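Local coordinates for queuine lyase ([Clostridium] spiroforme DSM 1552, PDB 6P78), which probably releases the queuine precursor base from queuine by radical chemistry, using S-adenosylmethionine and a [4Fe-4S] cluster to cleave a C-N bond, at residues F93-P96 and D97-E101. Sequence-based numbering, arbitrary orientation.
Sequences FELP and DETIE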
loop_
_atom_site.group_PDB
_atom_site.type_symbol
_atom_site.label_atom_id
_atom_site.label_comp_id
_atom_site.label_asym_id
_atom_site.label_seq_id
_atom_site.Cartn_x
_atom_site.Cartn_y
_atom_site.Cartn_z
ATOM N N PHE A 93 -0.545 11.489 3.291
ATOM C CA PHE A 93 -0.407 12.810 3.895
ATOM C C PHE A 93 0.818 13.566 3.406
ATOM O O PHE A 93 0.887 14.781 3.601
ATOM C CB PHE A 93 -0.386 12.678 5.432
ATOM C CG PHE A 93 -1.615 12.004 5.971
ATOM C CD1 PHE A 93 -2.796 12.720 6.139
ATOM C CD2 PHE A 93 -1.614 10.646 6.259
ATOM C CE1 PHE A 93 -3.950 12.104 6.608
ATOM C CE2 PHE A 93 -2.770 10.011 6.705
ATOM C CZ PHE A 93 -3.937 10.736 6.892
ATOM N N GLU A 94 1.759 12.900 2.746
ATOM C CA GLU A 94 2.958 13.556 2.247
ATOM C C GLU A 94 2.747 14.131 0.850
ATOM O O GLU A 94 3.652 14.767 0.315
ATOM C CB GLU A 94 4.136 12.578 2.250
ATOM C CG GLU A 94 4.610 12.299 3.681
ATOM C CD GLU A 94 4.959 10.846 3.952
ATOM O OE1 GLU A 94 5.029 10.054 3.006
ATOM O OE2 GLU A 94 5.169 10.504 5.131
ATOM N N LEU A 95 1.581 13.918 0.266
ATOM C CA LEU A 95 1.289 14.540 -1.023
ATOM C C LEU A 95 1.201 16.053 -0.864
ATOM O O LEU A 95 0.886 16.556 0.214
ATOM C CB LEU A 95 -0.024 14.013 -1.585
ATOM C CG LEU A 95 0.017 12.559 -2.028
ATOM C CD1 LEU A 95 -1.389 12.058 -2.275
ATOM C CD2 LEU A 95 0.888 12.417 -3.271
ATOM N N PRO A 96 1.494 16.803 -1.930
ATOM C CA PRO A 96 1.296 18.253 -1.884
ATOM C C PRO A 96 -0.132 18.564 -1.456
ATOM O O PRO A 96 -1.070 17.814 -1.749
ATOM C CB PRO A 96 1.555 18.700 -3.333
ATOM C CG PRO A 96 2.423 17.623 -3.920
ATOM C CD PRO A 96 2.088 16.339 -3.195
ATOM N N ASP A 97 -0.297 19.682 -0.744
ATOM C CA ASP A 97 -1.645 20.060 -0.345
ATOM C C ASP A 97 -2.539 20.261 -1.561
ATOM O O ASP A 97 -3.716 19.895 -1.525
ATOM C CB ASP A 97 -1.610 21.322 0.517
ATOM C CG ASP A 97 -1.071 21.053 1.921
ATOM O OD1 ASP A 97 -1.826 20.526 2.775
ATOM O OD2 ASP A 97 0.112 21.372 2.174
ATOM N N GLU A 98 -1.979 20.782 -2.657
ATOM C CA GLU A 98 -2.765 21.007 -3.867
ATOM C C GLU A 98 -3.142 19.691 -4.533
ATOM O O GLU A 98 -4.214 19.594 -5.139
ATOM C CB GLU A 98 -1.998 21.900 -4.853
ATOM C CG GLU A 98 -1.611 23.280 -4.317
ATOM C CD GLU A 98 -0.452 23.243 -3.312
ATOM O OE1 GLU A 98 -0.407 24.135 -2.430
ATOM O OE2 GLU A 98 0.397 22.320 -3.386
ATOM N N THR A 99 -2.284 18.666 -4.432
ATOM C CA THR A 99 -2.645 17.364 -4.972
ATOM C C THR A 99 -3.790 16.766 -4.175
ATOM O O THR A 99 -4.747 16.245 -4.754
ATOM C CB THR A 99 -1.435 16.419 -4.968
ATOM O OG1 THR A 99 -0.384 16.968 -5.781
ATOM C CG2 THR A 99 -1.826 15.045 -5.503
ATOM N N ILE A 100 -3.708 16.837 -2.842
ATOM C CA ILE A 100 -4.772 16.296 -2.003
ATOM C C ILE A 100 -6.096 16.999 -2.285
ATOM O O ILE A 100 -7.139 16.347 -2.438
ATOM C CB ILE A 100 -4.381 16.398 -0.518
ATOM C CG1 ILE A 100 -3.211 15.456 -0.231
ATOM C CG2 ILE A 100 -5.573 16.049 0.350
ATOM C CD1 ILE A 100 -2.617 15.615 1.165
ATOM N N GLU A 101 -6.083 18.329 -2.381
ATOM C CA GLU A 101 -7.350 19.009 -2.637
ATOM C C GLU A 101 -7.881 18.721 -4.038
ATOM O O GLU A 101 -9.101 18.691 -4.238
ATOM C CB GLU A 101 -7.219 20.505 -2.394
ATOM C CG GLU A 101 -6.597 20.826 -1.041
ATOM C CD GLU A 101 -7.632 21.193 0.018
ATOM O OE1 GLU A 101 -8.768 20.660 -0.063
ATOM O OE2 GLU A 101 -7.308 22.015 0.916
#
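Thr99 flanks the ring of Pro96 in the first turn of helix 97-109, the two side chains running in the same direction, a worked example of a helix start whose N-cap residue is a proline. The proline cannot cap through its side chain; its part is played by the carbonyl, which accepts the bond from Ile100 N to Pro96 O at 3.0 Å. That bond is nearly straight, with an N-H...O angle of 168°, and it closes the first i to i+4 turn; the next, from Glu101 N to Asp97 O, follows at 3.0 Å.

Packing is tight on the inner side. Thr99 OG1 sits alongside the pyrrolidine ring, 3.4 Å from Pro96 CG, placed there by a chi1 of -60°, which sets it anti to its own carbonyl carbon; the hydrogen bond with Asn70 of helix 63-74 fixes it. Side chains of that helix also touch the proline ring. Across the turn, Ile100 CG1 rests 3.8 Å from Leu95 CB, and with chi2 at 172° the chain extends until CD1 lies 3.7 Å from Leu95 O. Leu95 itself reaches Leu40 and Asn88.

The outer side is looser. Asp97 and Glu98 are exposed: Asp97 brings little more than CB against the Pro96 carbonyl carbon, while Glu98 folds back, brings OE2 to 3.8 Å from Pro96 CB and makes a long, weak ion pair with Lys64.

This junction joins the loop after strand 83-87 to the helix that follows, within the radical SAM core. Two acidic side chains in its first turn would be expected to interact favourably with the helix dipole, while the buried threonine hydroxyl, satisfied by Asn70, ties that turn to the neighbouring helix.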